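Local coordinates for protein 3-hydroxyacyl-thioester dehydratase X (Mycobacterium tuberculosis, PDB 4OOB) that catalyses the reversible hydration of trans-2-enoyl-CoA to (3R)-3-hydroxyacyl-CoA over a broad range of chain lengths, with a preference for C8 to C12 substrates, at residues A[21-26]-A[165-170]; A[42-47]-A[117-122]; A[68-73]-A[192-197]. All coordinates share one frame; numbering follows the deposited sequence.

Contact 1 of 3, residues A[21-26]-A[165-170]; sequences PANVAA and AAVGGD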
ATOM      1  N   PRO A  21     -13.090 -10.978  10.976  1.00 28.92           N
ATOM      2  CA  PRO A  21     -13.935 -10.634   9.854  1.00 28.01           C
ATOM      3  C   PRO A  21     -14.482  -9.203   9.872  1.00 28.02           C
ATOM      4  O   PRO A  21     -14.758  -8.651   8.787  1.00 27.56           O
ATOM      5  CB  PRO A  21     -15.081 -11.633   9.940  1.00 29.03           C
ATOM      6  CG  PRO A  21     -14.588 -12.743  10.815  1.00 29.99           C
ATOM      7  CD  PRO A  21     -13.618 -12.108  11.751  1.00 29.65           C
ATOM      8  N   ALA A  22     -14.657  -8.625  11.069  1.00 27.92           N
ATOM      9  CA  ALA A  22     -15.172  -7.241  11.227  1.00 27.68           C
ATOM     10  C   ALA A  22     -14.159  -6.230  10.687  1.00 26.79           C
ATOM     11  O   ALA A  22     -14.518  -5.153  10.166  1.00 27.34           O
ATOM     12  CB  ALA A  22     -15.461  -6.927  12.693  1.00 27.01           C
ATOM     13  N   ASN A  23     -12.890  -6.554  10.883  1.00 25.86           N
ATOM     14  CA  ASN A  23     -11.823  -5.688  10.435  1.00 24.64           C
ATOM     15  C   ASN A  23     -11.737  -5.746   8.908  1.00 22.72           C
ATOM     16  O   ASN A  23     -11.589  -4.732   8.260  1.00 22.12           O
ATOM     17  CB  ASN A  23     -10.520  -6.130  11.063  1.00 26.59           C
ATOM     18  CG  ASN A  23      -9.430  -5.162  10.782  1.00 27.60           C
ATOM     19  OD1 ASN A  23      -8.498  -5.443  10.038  1.00 32.31           O
ATOM     20  ND2 ASN A  23      -9.580  -3.987  11.305  1.00 27.31           N
ATOM     21  N   VAL A  24     -11.883  -6.943   8.341  1.00 21.80           N
ATOM     22  CA  VAL A  24     -11.964  -7.092   6.898  1.00 22.62           C
ATOM     23  C   VAL A  24     -13.143  -6.251   6.353  1.00 21.93           C
ATOM     24  O   VAL A  24     -12.961  -5.477   5.416  1.00 20.97           O
ATOM     25  CB  VAL A  24     -12.121  -8.563   6.423  1.00 23.34           C
ATOM     26  CG1 VAL A  24     -12.064  -8.634   4.886  1.00 23.43           C
ATOM     27  CG2 VAL A  24     -11.078  -9.472   7.052  1.00 23.32           C
ATOM     28  N   ALA A  25     -14.317  -6.399   6.961  1.00 21.99           N
ATOM     29  CA  ALA A  25     -15.529  -5.677   6.519  1.00 22.78           C
ATOM     30  C   ALA A  25     -15.291  -4.195   6.572  1.00 21.46           C
ATOM     31  O   ALA A  25     -15.655  -3.477   5.675  1.00 21.80           O
ATOM     32  CB  ALA A  25     -16.745  -6.034   7.387  1.00 22.23           C
ATOM     33  N   ALA A  26     -14.668  -3.751   7.652  1.00 21.25           N
ATOM     34  CA  ALA A  26     -14.470  -2.325   7.864  1.00 20.62           C
ATOM     35  C   ALA A  26     -13.504  -1.798   6.831  1.00 19.46           C
ATOM     36  O   ALA A  26     -13.691  -0.687   6.366  1.00 19.77           O
ATOM     37  CB  ALA A  26     -13.958  -2.043   9.275  1.00 20.30           C
ATOM     38  N   ALA A 165      -6.762   4.927   8.612  1.00 17.90           N
ATOM     39  CA  ALA A 165      -5.706   4.693   9.609  1.00 17.77           C
ATOM     40  C   ALA A 165      -6.138   3.674  10.644  1.00 18.65           C
ATOM     41  O   ALA A 165      -5.381   2.737  10.945  1.00 17.82           O
ATOM     42  CB  ALA A 165      -5.316   5.996  10.281  1.00 16.96           C
ATOM     43  N   ALA A 166      -7.330   3.876  11.204  1.00 18.77           N
ATOM     44  CA  ALA A 166      -7.925   2.923  12.177  1.00 21.40           C
ATOM     45  C   ALA A 166      -8.043   1.456  11.669  1.00 22.62           C
ATOM     46  O   ALA A 166      -7.925   0.483  12.417  1.00 22.50           O
ATOM     47  CB  ALA A 166      -9.308   3.432  12.609  1.00 21.43           C
ATOM     48  N   VAL A 167      -8.231   1.309  10.378  1.00 24.72           N
ATOM     49  CA  VAL A 167      -8.525   0.012   9.824  1.00 26.75           C
ATOM     50  C   VAL A 167      -7.315  -0.694   9.217  1.00 25.11           C
ATOM     51  O   VAL A 167      -7.274  -1.869   9.324  1.00 27.76           O
ATOM     52  CB  VAL A 167      -9.699   0.162   8.834  1.00 28.44           C
ATOM     53  CG1 VAL A 167     -10.109  -1.166   8.241  1.00 30.69           C
ATOM     54  CG2 VAL A 167     -10.878   0.791   9.550  1.00 28.01           C
ATOM     55  N   GLY A 168      -6.307   0.016   8.701  1.00 25.26           N
ATOM     56  CA  GLY A 168      -5.228  -0.545   7.887  1.00 26.32           C
ATOM     57  C   GLY A 168      -3.794  -0.708   8.474  1.00 28.98           C
ATOM     58  O   GLY A 168      -2.715  -0.809   7.726  1.00 25.39           O
ATOM     59  N   GLY A 169      -3.749  -0.747   9.796  1.00 27.05           N
ATOM     60  CA  GLY A 169      -2.479  -1.032  10.499  1.00 30.16           C
ATOM     61  C   GLY A 169      -1.335  -0.005  10.453  1.00 29.52           C
ATOM     62  O   GLY A 169      -0.168  -0.381  10.751  1.00 29.60           O
ATOM     63  N   ASP A 170      -1.637   1.255  10.076  1.00 26.49           N
ATOM     64  CA  ASP A 170      -0.596   2.299   9.923  1.00 22.99           C
ATOM     65  C   ASP A 170      -1.199   3.635  10.330  1.00 22.39           C
ATOM     66  O   ASP A 170      -1.971   4.197   9.572  1.00 23.95           O
ATOM     67  CB  ASP A 170      -0.079   2.341   8.481  1.00 21.81           C
ATOM     68  CG  ASP A 170       0.954   3.463   8.231  1.00 21.23           C
ATOM     69  OD1 ASP A 170       1.265   4.191   9.208  1.00 21.78           O
ATOM     70  OD2 ASP A 170       1.443   3.630   7.067  1.00 17.62           O
TER
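Val167, on the last turn of helix 158-167, packs against Asn23 and Ala26 on helix 21-31. This is a small helix-to-helix contact at the periphery of the hot-dog fold, with 148 Å² buried in all. Val167 to Asp170 belong to a sequence that matches the hydratase 2 motif of this family. The backbones come closest at Asn23 and Val167, whose CA atoms lie 6.6 Å apart. Asn23 and Ala26 are one helical turn apart, and the branched end of Val167 reaches the surface between them. Its CG1 stands anti to the backbone N (chi1 -178°) and does most of the touching: it lies 3.7 Å from Ala26 C and 3.9 Å from Asn23 O, so one methyl meets the backbone of both residues. Both branches of Val167 also approach the methyl of Ala26. With CG also anti to N (chi1 -172°), the asparagine amide and the valine isopropyl group run alongside each other head to tail, the amide ending near the last turn of the facing helix. The polar tie of that amide lies elsewhere, since Asn23 OD1 is hydrogen-bonded to Tyr43 OH on helix 43-57, which fixes the carboxamide at its oxygen. Beyond Val167 the chain leaves helical geometry at Gly168, and Asp170 OD1 accepts hydrogen bonds from the backbone N atoms of Asn172 and Ala64. Across the two segments, the nearest polar approach is loose, with Asn23 ND2 3.7 Å from Val167 O.

Contact 2 of 3, residues A[42-47]-A[117-122]; sequences TYPFAL and VAWHQV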
ATOM      1  N   THR A  42      -5.251  -6.747  -1.464  1.00 14.88           N
ATOM      2  CA  THR A  42      -4.329  -5.872  -0.692  1.00 14.44           C
ATOM      3  C   THR A  42      -4.468  -5.948   0.861  1.00 14.50           C
ATOM      4  O   THR A  42      -3.691  -5.335   1.580  1.00 13.86           O
ATOM      5  CB  THR A  42      -4.531  -4.381  -1.121  1.00 14.52           C
ATOM      6  OG1 THR A  42      -5.922  -4.012  -1.009  1.00 14.18           O
ATOM      7  CG2 THR A  42      -4.061  -4.185  -2.540  1.00 14.07           C
ATOM      8  N   TYR A  43      -5.469  -6.687   1.366  1.00 14.43           N
ATOM      9  CA  TYR A  43      -5.802  -6.621   2.777  1.00 14.26           C
ATOM     10  C   TYR A  43      -4.677  -7.154   3.693  1.00 13.59           C
ATOM     11  O   TYR A  43      -4.495  -6.650   4.797  1.00 12.07           O
ATOM     12  CB  TYR A  43      -7.149  -7.318   3.081  1.00 15.16           C
ATOM     13  CG  TYR A  43      -7.349  -7.479   4.569  1.00 15.98           C
ATOM     14  CD1 TYR A  43      -7.768  -6.411   5.319  1.00 16.15           C
ATOM     15  CD2 TYR A  43      -7.062  -8.671   5.226  1.00 16.18           C
ATOM     16  CE1 TYR A  43      -7.901  -6.509   6.676  1.00 16.70           C
ATOM     17  CE2 TYR A  43      -7.208  -8.780   6.589  1.00 16.89           C
ATOM     18  CZ  TYR A  43      -7.605  -7.675   7.305  1.00 17.45           C
ATOM     19  OH  TYR A  43      -7.770  -7.683   8.678  1.00 19.54           O
ATOM     20  N   PRO A  44      -3.934  -8.185   3.233  1.00 13.59           N
ATOM     21  CA  PRO A  44      -2.898  -8.719   4.103  1.00 13.71           C
ATOM     22  C   PRO A  44      -1.767  -7.736   4.334  1.00 13.70           C
ATOM     23  O   PRO A  44      -0.980  -7.942   5.258  1.00 14.01           O
ATOM     24  CB  PRO A  44      -2.411  -9.981   3.365  1.00 13.62           C
ATOM     25  CG  PRO A  44      -3.579 -10.379   2.557  1.00 13.70           C
ATOM     26  CD  PRO A  44      -4.234  -9.105   2.116  1.00 13.54           C
ATOM     27  N   PHE A  45      -1.715  -6.653   3.560  1.00 13.66           N
ATOM     28  CA  PHE A  45      -0.850  -5.561   3.942  1.00 14.27           C
ATOM     29  C   PHE A  45      -1.261  -5.035   5.315  1.00 14.73           C
ATOM     30  O   PHE A  45      -0.413  -4.881   6.205  1.00 15.06           O
ATOM     31  CB  PHE A  45      -0.815  -4.406   2.912  1.00 13.74           C
ATOM     32  CG  PHE A  45       0.097  -3.278   3.319  1.00 13.00           C
ATOM     33  CD1 PHE A  45       1.413  -3.200   2.846  1.00 13.41           C
ATOM     34  CD2 PHE A  45      -0.339  -2.288   4.161  1.00 12.84           C
ATOM     35  CE1 PHE A  45       2.259  -2.161   3.223  1.00 13.00           C
ATOM     36  CE2 PHE A  45       0.515  -1.254   4.573  1.00 12.81           C
ATOM     37  CZ  PHE A  45       1.802  -1.169   4.075  1.00 12.81           C
ATOM     38  N   ALA A  46      -2.527  -4.706   5.493  1.00 15.30           N
ATOM     39  CA  ALA A  46      -2.957  -4.185   6.816  1.00 16.40           C
ATOM     40  C   ALA A  46      -2.770  -5.227   7.917  1.00 16.44           C
ATOM     41  O   ALA A  46      -2.259  -4.958   9.007  1.00 16.94           O
ATOM     42  CB  ALA A  46      -4.387  -3.699   6.771  1.00 16.48           C
ATOM     43  N   LEU A  47      -3.138  -6.452   7.618  1.00 17.30           N
ATOM     44  CA  LEU A  47      -3.092  -7.496   8.618  1.00 17.01           C
ATOM     45  C   LEU A  47      -1.680  -7.720   9.196  1.00 16.79           C
ATOM     46  O   LEU A  47      -1.519  -7.993  10.398  1.00 17.17           O
ATOM     47  CB  LEU A  47      -3.583  -8.788   7.971  1.00 17.29           C
ATOM     48  CG  LEU A  47      -3.656 -10.075   8.810  1.00 17.17           C
ATOM     49  CD1 LEU A  47      -4.769 -10.010   9.848  1.00 17.46           C
ATOM     50  CD2 LEU A  47      -3.847 -11.252   7.864  1.00 17.24           C
ATOM     51  N   VAL A 117       2.633 -21.096   1.031  1.00 24.22           N
ATOM     52  CA  VAL A 117       2.585 -19.638   0.914  1.00 22.54           C
ATOM     53  C   VAL A 117       1.433 -19.219  -0.009  1.00 21.83           C
ATOM     54  O   VAL A 117       1.445 -19.488  -1.207  1.00 23.56           O
ATOM     55  CB  VAL A 117       3.925 -19.015   0.421  1.00 21.42           C
ATOM     56  CG1 VAL A 117       3.809 -17.511   0.292  1.00 21.06           C
ATOM     57  CG2 VAL A 117       5.055 -19.333   1.391  1.00 21.19           C
ATOM     58  N   ALA A 118       0.461 -18.522   0.551  1.00 20.25           N
ATOM     59  CA  ALA A 118      -0.668 -18.045  -0.214  1.00 19.52           C
ATOM     60  C   ALA A 118      -0.412 -16.680  -0.786  1.00 18.44           C
ATOM     61  O   ALA A 118      -0.916 -16.368  -1.846  1.00 18.74           O
ATOM     62  CB  ALA A 118      -1.897 -18.018   0.640  1.00 20.00           C
ATOM     63  N   TRP A 119       0.404 -15.875  -0.111  1.00 17.95           N
ATOM     64  CA  TRP A 119       0.481 -14.444  -0.417  1.00 16.01           C
ATOM     65  C   TRP A 119       1.853 -13.906   0.012  1.00 15.32           C
ATOM     66  O   TRP A 119       2.301 -14.125   1.140  1.00 15.23           O
ATOM     67  CB  TRP A 119      -0.685 -13.740   0.306  1.00 15.77           C
ATOM     68  CG  TRP A 119      -0.998 -12.241   0.030  1.00 14.76           C
ATOM     69  CD1 TRP A 119      -2.011 -11.735  -0.766  1.00 15.03           C
ATOM     70  CD2 TRP A 119      -0.358 -11.104   0.618  1.00 14.02           C
ATOM     71  NE1 TRP A 119      -2.042 -10.344  -0.704  1.00 14.64           N
ATOM     72  CE2 TRP A 119      -1.039  -9.931   0.133  1.00 14.23           C
ATOM     73  CE3 TRP A 119       0.699 -10.957   1.499  1.00 13.35           C
ATOM     74  CZ2 TRP A 119      -0.668  -8.654   0.495  1.00 13.56           C
ATOM     75  CZ3 TRP A 119       1.075  -9.698   1.867  1.00 13.77           C
ATOM     76  CH2 TRP A 119       0.393  -8.538   1.363  1.00 13.86           C
ATOM     77  N   HIS A 120       2.498 -13.215  -0.913  1.00 14.89           N
ATOM     78  CA  HIS A 120       3.855 -12.736  -0.764  1.00 15.49           C
ATOM     79  C   HIS A 120       3.912 -11.244  -1.089  1.00 14.58           C
ATOM     80  O   HIS A 120       3.335 -10.801  -2.085  1.00 14.72           O
ATOM     81  CB  HIS A 120       4.761 -13.525  -1.746  1.00 16.10           C
ATOM     82  CG  HIS A 120       6.195 -13.112  -1.713  1.00 17.21           C
ATOM     83  ND1 HIS A 120       7.128 -13.680  -0.861  1.00 18.86           N
ATOM     84  CD2 HIS A 120       6.864 -12.200  -2.442  1.00 17.08           C
ATOM     85  CE1 HIS A 120       8.299 -13.098  -1.050  1.00 18.06           C
ATOM     86  NE2 HIS A 120       8.161 -12.194  -2.001  1.00 17.82           N
ATOM     87  N   GLN A 121       4.674 -10.484  -0.318  1.00 13.98           N
ATOM     88  CA  GLN A 121       4.815  -9.064  -0.585  1.00 12.96           C
ATOM     89  C   GLN A 121       6.239  -8.481  -0.403  1.00 12.81           C
ATOM     90  O   GLN A 121       6.927  -8.819   0.525  1.00 12.47           O
ATOM     91  CB  GLN A 121       3.849  -8.318   0.289  1.00 12.05           C
ATOM     92  CG  GLN A 121       3.990  -6.821   0.271  1.00 11.49           C
ATOM     93  CD  GLN A 121       2.953  -6.193   1.174  1.00 11.15           C
ATOM     94  OE1 GLN A 121       1.980  -5.661   0.683  1.00 11.27           O
ATOM     95  NE2 GLN A 121       3.121  -6.312   2.499  1.00 10.93           N
ATOM     96  N   VAL A 122       6.613  -7.589  -1.329  1.00 12.64           N
ATOM     97  CA  VAL A 122       7.769  -6.718  -1.236  1.00 12.53           C
ATOM     98  C   VAL A 122       7.253  -5.254  -1.203  1.00 12.90           C
ATOM     99  O   VAL A 122       6.588  -4.750  -2.126  1.00 12.79           O
ATOM    100  CB  VAL A 122       8.776  -6.902  -2.378  1.00 12.62           C
ATOM    101  CG1 VAL A 122      10.083  -6.175  -2.056  1.00 12.58           C
ATOM    102  CG2 VAL A 122       9.080  -8.404  -2.661  1.00 12.58           C
TER
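Pro44 lays its CB-CG-CD edge over one face of the indole of Trp119 where helix 43-57 packs on strand 116-128, the helix-on-sheet arrangement that defines the hot-dog fold. The segments of helix and strand run at 76° to each other, with their axes 9.9 Å apart. Packing is tightest at the proline. Its CB sits 3.4 Å from the centroid of the Trp119 six-membered ring and only 6° off the ring normal, a CH-pi contact over the face. Pro44 CG reaches along the same face to the five-membered ring, 3.6 Å from Trp119 NE1. The far corner of the indole also meets the start of the next residue, with Trp119 CH2 3.6 Å from Phe45 N. Ile75, Gln77, Ile81 and Val111 pack round the indole. Ala118 and Trp119 together face Val111 in a classic beta bulge. The second pairing, two residues along the strand and on the same face, is less extensive: the extended side chain of Gln121 brings its amide group to the edge of the Phe45 ring, with Gln121 CD 3.8 Å from Phe45 CD1 and the two planes 72° apart. Val117, His120 and Val122, in contrast, stay clear of the helix and are partly exposed. All four touching residues are buried, and two of their nitrogens have partners: Trp119 NE1 is hydrogen-bonded to Leu41 O just before the helix, and Phe45 N to Thr42 O. With NE1 bonded in this way, the indole is held by its edge, while its face meets the proline hydrocarbon through dispersion and weak CH-pi attraction.

Contact 3 of 3, residues A[68-73]-A[192-197]; sequences AIHTEN and HGMFTA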
ATOM      1  N   ALA A  68       8.185   8.594   6.653  1.00 17.40           N
ATOM      2  CA  ALA A  68       8.433   7.513   5.673  1.00 15.96           C
ATOM      3  C   ALA A  68       7.505   7.640   4.499  1.00 14.57           C
ATOM      4  O   ALA A  68       6.355   8.037   4.642  1.00 13.83           O
ATOM      5  CB  ALA A  68       8.186   6.158   6.266  1.00 15.84           C
ATOM      6  N   ILE A  69       7.990   7.250   3.348  1.00 13.88           N
ATOM      7  CA  ILE A  69       7.202   7.371   2.138  1.00 13.65           C
ATOM      8  C   ILE A  69       7.212   5.998   1.503  1.00 13.03           C
ATOM      9  O   ILE A  69       8.271   5.429   1.312  1.00 11.96           O
ATOM     10  CB  ILE A  69       7.835   8.403   1.193  1.00 14.33           C
ATOM     11  CG1 ILE A  69       7.910   9.775   1.885  1.00 14.55           C
ATOM     12  CG2 ILE A  69       7.075   8.454  -0.152  1.00 15.23           C
ATOM     13  CD1 ILE A  69       8.651  10.847   1.048  1.00 15.48           C
ATOM     14  N   HIS A  70       6.020   5.480   1.212  1.00 12.17           N
ATOM     15  CA  HIS A  70       5.884   4.220   0.526  1.00 11.92           C
ATOM     16  C   HIS A  70       6.165   4.464  -0.997  1.00 11.64           C
ATOM     17  O   HIS A  70       5.450   5.196  -1.686  1.00 10.98           O
ATOM     18  CB  HIS A  70       4.478   3.656   0.800  1.00 11.41           C
ATOM     19  CG  HIS A  70       4.332   2.224   0.467  1.00 11.43           C
ATOM     20  ND1 HIS A  70       3.204   1.492   0.764  1.00 11.38           N
ATOM     21  CD2 HIS A  70       5.177   1.372  -0.141  1.00 11.76           C
ATOM     22  CE1 HIS A  70       3.357   0.255   0.344  1.00 11.11           C
ATOM     23  NE2 HIS A  70       4.537   0.166  -0.232  1.00 11.77           N
ATOM     24  N   THR A  71       7.185   3.807  -1.531  1.00 11.38           N
ATOM     25  CA  THR A  71       7.547   4.043  -2.916  1.00 11.49           C
ATOM     26  C   THR A  71       7.060   2.938  -3.854  1.00 12.19           C
ATOM     27  O   THR A  71       6.698   3.256  -4.962  1.00 12.27           O
ATOM     28  CB  THR A  71       9.060   4.201  -3.070  1.00 11.47           C
ATOM     29  OG1 THR A  71       9.680   3.118  -2.416  1.00 11.04           O
ATOM     30  CG2 THR A  71       9.582   5.544  -2.389  1.00 11.34           C
ATOM     31  N   GLU A  72       7.011   1.681  -3.389  1.00 13.00           N
ATOM     32  CA  GLU A  72       6.713   0.525  -4.217  1.00 14.27           C
ATOM     33  C   GLU A  72       6.140  -0.620  -3.426  1.00 14.05           C
ATOM     34  O   GLU A  72       6.468  -0.831  -2.241  1.00 13.65           O
ATOM     35  CB  GLU A  72       7.962   0.022  -4.934  1.00 16.25           C
ATOM     36  CG  GLU A  72       7.956   0.377  -6.405  1.00 18.86           C
ATOM     37  CD  GLU A  72       9.188  -0.042  -7.161  1.00 20.47           C
ATOM     38  OE1 GLU A  72       9.765   0.859  -7.811  1.00 25.57           O
ATOM     39  OE2 GLU A  72       9.554  -1.241  -7.142  1.00 20.60           O
ATOM     40  N   ASN A  73       5.293  -1.386  -4.103  1.00 13.94           N
ATOM     41  CA  ASN A  73       4.680  -2.540  -3.499  1.00 14.00           C
ATOM     42  C   ASN A  73       4.396  -3.601  -4.521  1.00 14.16           C
ATOM     43  O   ASN A  73       3.738  -3.306  -5.533  1.00 14.53           O
ATOM     44  CB  ASN A  73       3.370  -2.166  -2.820  1.00 13.97           C
ATOM     45  CG  ASN A  73       3.091  -3.050  -1.623  1.00 14.33           C
ATOM     46  OD1 ASN A  73       2.218  -3.943  -1.648  1.00 15.75           O
ATOM     47  ND2 ASN A  73       3.847  -2.840  -0.587  1.00 13.66           N
ATOM     48  N   HIS A 192      -2.340   7.572   2.698  1.00 12.33           N
ATOM     49  CA  HIS A 192      -1.444   6.389   2.680  1.00 12.18           C
ATOM     50  C   HIS A 192      -1.367   5.812   1.268  1.00 11.61           C
ATOM     51  O   HIS A 192      -2.364   5.806   0.535  1.00 11.39           O
ATOM     52  CB  HIS A 192      -1.947   5.265   3.567  1.00 12.73           C
ATOM     53  CG  HIS A 192      -2.415   5.695   4.907  1.00 13.61           C
ATOM     54  ND1 HIS A 192      -1.939   5.128   6.073  1.00 14.96           N
ATOM     55  CD2 HIS A 192      -3.353   6.587   5.282  1.00 14.42           C
ATOM     56  CE1 HIS A 192      -2.534   5.689   7.113  1.00 14.62           C
ATOM     57  NE2 HIS A 192      -3.386   6.587   6.661  1.00 15.16           N
ATOM     58  N   GLY A 193      -0.178   5.325   0.876  1.00 11.42           N
ATOM     59  CA  GLY A 193      -0.020   4.697  -0.412  1.00 11.40           C
ATOM     60  C   GLY A 193      -0.946   3.528  -0.555  1.00 11.64           C
ATOM     61  O   GLY A 193      -1.551   3.358  -1.613  1.00 12.10           O
ATOM     62  N   MET A 194      -1.109   2.727   0.509  1.00 11.49           N
ATOM     63  CA  MET A 194      -1.891   1.509   0.360  1.00 12.07           C
ATOM     64  C   MET A 194      -3.401   1.789   0.434  1.00 12.82           C
ATOM     65  O   MET A 194      -4.195   0.911   0.133  1.00 12.70           O
ATOM     66  CB  MET A 194      -1.461   0.435   1.393  1.00 12.05           C
ATOM     67  CG  MET A 194      -0.057  -0.095   1.150  1.00 12.14           C
ATOM     68  SD  MET A 194       0.097  -0.888  -0.452  1.00 12.80           S
ATOM     69  CE  MET A 194      -1.009  -2.278  -0.207  1.00 12.82           C
ATOM     70  N   PHE A 195      -3.820   2.985   0.875  1.00 13.51           N
ATOM     71  CA  PHE A 195      -5.231   3.336   0.695  1.00 13.63           C
ATOM     72  C   PHE A 195      -5.540   3.360  -0.781  1.00 14.44           C
ATOM     73  O   PHE A 195      -6.476   2.737  -1.256  1.00 15.17           O
ATOM     74  CB  PHE A 195      -5.629   4.686   1.267  1.00 13.81           C
ATOM     75  CG  PHE A 195      -7.044   5.059   0.888  1.00 14.22           C
ATOM     76  CD1 PHE A 195      -8.129   4.507   1.566  1.00 14.76           C
ATOM     77  CD2 PHE A 195      -7.294   5.863  -0.226  1.00 14.13           C
ATOM     78  CE1 PHE A 195      -9.468   4.791   1.175  1.00 15.18           C
ATOM     79  CE2 PHE A 195      -8.614   6.152  -0.622  1.00 14.68           C
ATOM     80  CZ  PHE A 195      -9.702   5.629   0.099  1.00 14.57           C
ATOM     81  N   THR A 196      -4.734   4.114  -1.495  1.00 15.45           N
ATOM     82  CA  THR A 196      -4.941   4.357  -2.895  1.00 16.17           C
ATOM     83  C   THR A 196      -4.714   3.045  -3.668  1.00 15.66           C
ATOM     84  O   THR A 196      -5.460   2.743  -4.595  1.00 15.49           O
ATOM     85  CB  THR A 196      -4.076   5.573  -3.302  1.00 17.34           C
ATOM     86  OG1 THR A 196      -4.879   6.550  -3.984  1.00 21.64           O
ATOM     87  CG2 THR A 196      -2.989   5.247  -4.103  1.00 16.64           C
ATOM     88  N   ALA A 197      -3.755   2.215  -3.240  1.00 14.47           N
ATOM     89  CA  ALA A 197      -3.504   0.970  -3.968  1.00 13.95           C
ATOM     90  C   ALA A 197      -4.696   0.064  -3.858  1.00 13.42           C
ATOM     91  O   ALA A 197      -4.948  -0.706  -4.775  1.00 13.03           O
ATOM     92  CB  ALA A 197      -2.287   0.254  -3.469  1.00 13.47           C
TER
HETATM   93  O   HOH W   1       1.114   2.783   2.421  1.00  7.35           O
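Met194 curls against the edge of the His70 ring, its CG close to the ring plane and 3.5 Å from His70 CE1. Here strand 69-77 of the antiparallel hot-dog sheet meets the N terminus of helix 193-199. Bends at chi2 and chi3 (-61° and -65°) fold the thioether back toward the strand. The sulfur lies oblique to the ring, Met194 SD being as close to His70 CE1 as CG is (3.5 Å). The same sulfur touches the amide of Asn73, Met194 SD lying 3.9 Å from Asn73 CG. A water joins the segments beside this apolar contact: it accepts a hydrogen bond from Met194 N (2.9 Å) and is hydrogen-bonded to His70 ND1 (3.0 Å). On the other side of the imidazole, His70 NE2 gives a weak hydrogen bond to Glu72 O. Further out, Phe125 and Phe218 meet the ring, while Tyr164 touches Met194. His192, at the N-cap position, stacks on His175, the histidine of the hydratase 2 motif, and Gly193, without a side chain, lets the helix start close to the strand. The water therefore lies at a helix N terminus, where the dipole would probably polarise it, and it couples the imidazole to the first turn of that helix.

From the N terminus, helix 21-31 supplies the first half of contact 1, helix 43-57 that of contact 2 and strand 69-77 that of contact 3. Strand 116-128 then closes contact 2, the end of helix 158-167 closes contact 1, and helix 193-199 closes contact 3. Contact 2 is therefore nested within the loop of contact 1, while contact 3 crosses both. Helix 43-57 joins the contacts: Tyr43 and Ala46 touch Asn23 and Gly168 of contact 1, whereas Phe45 reaches Met194 and His70 of contact 3. Asp170 of contact 1 lies against His192 of contact 3. Strands 116-128 and 69-77 are neighbours in one antiparallel sheet, so contacts 2 and 3 bring two helices onto it.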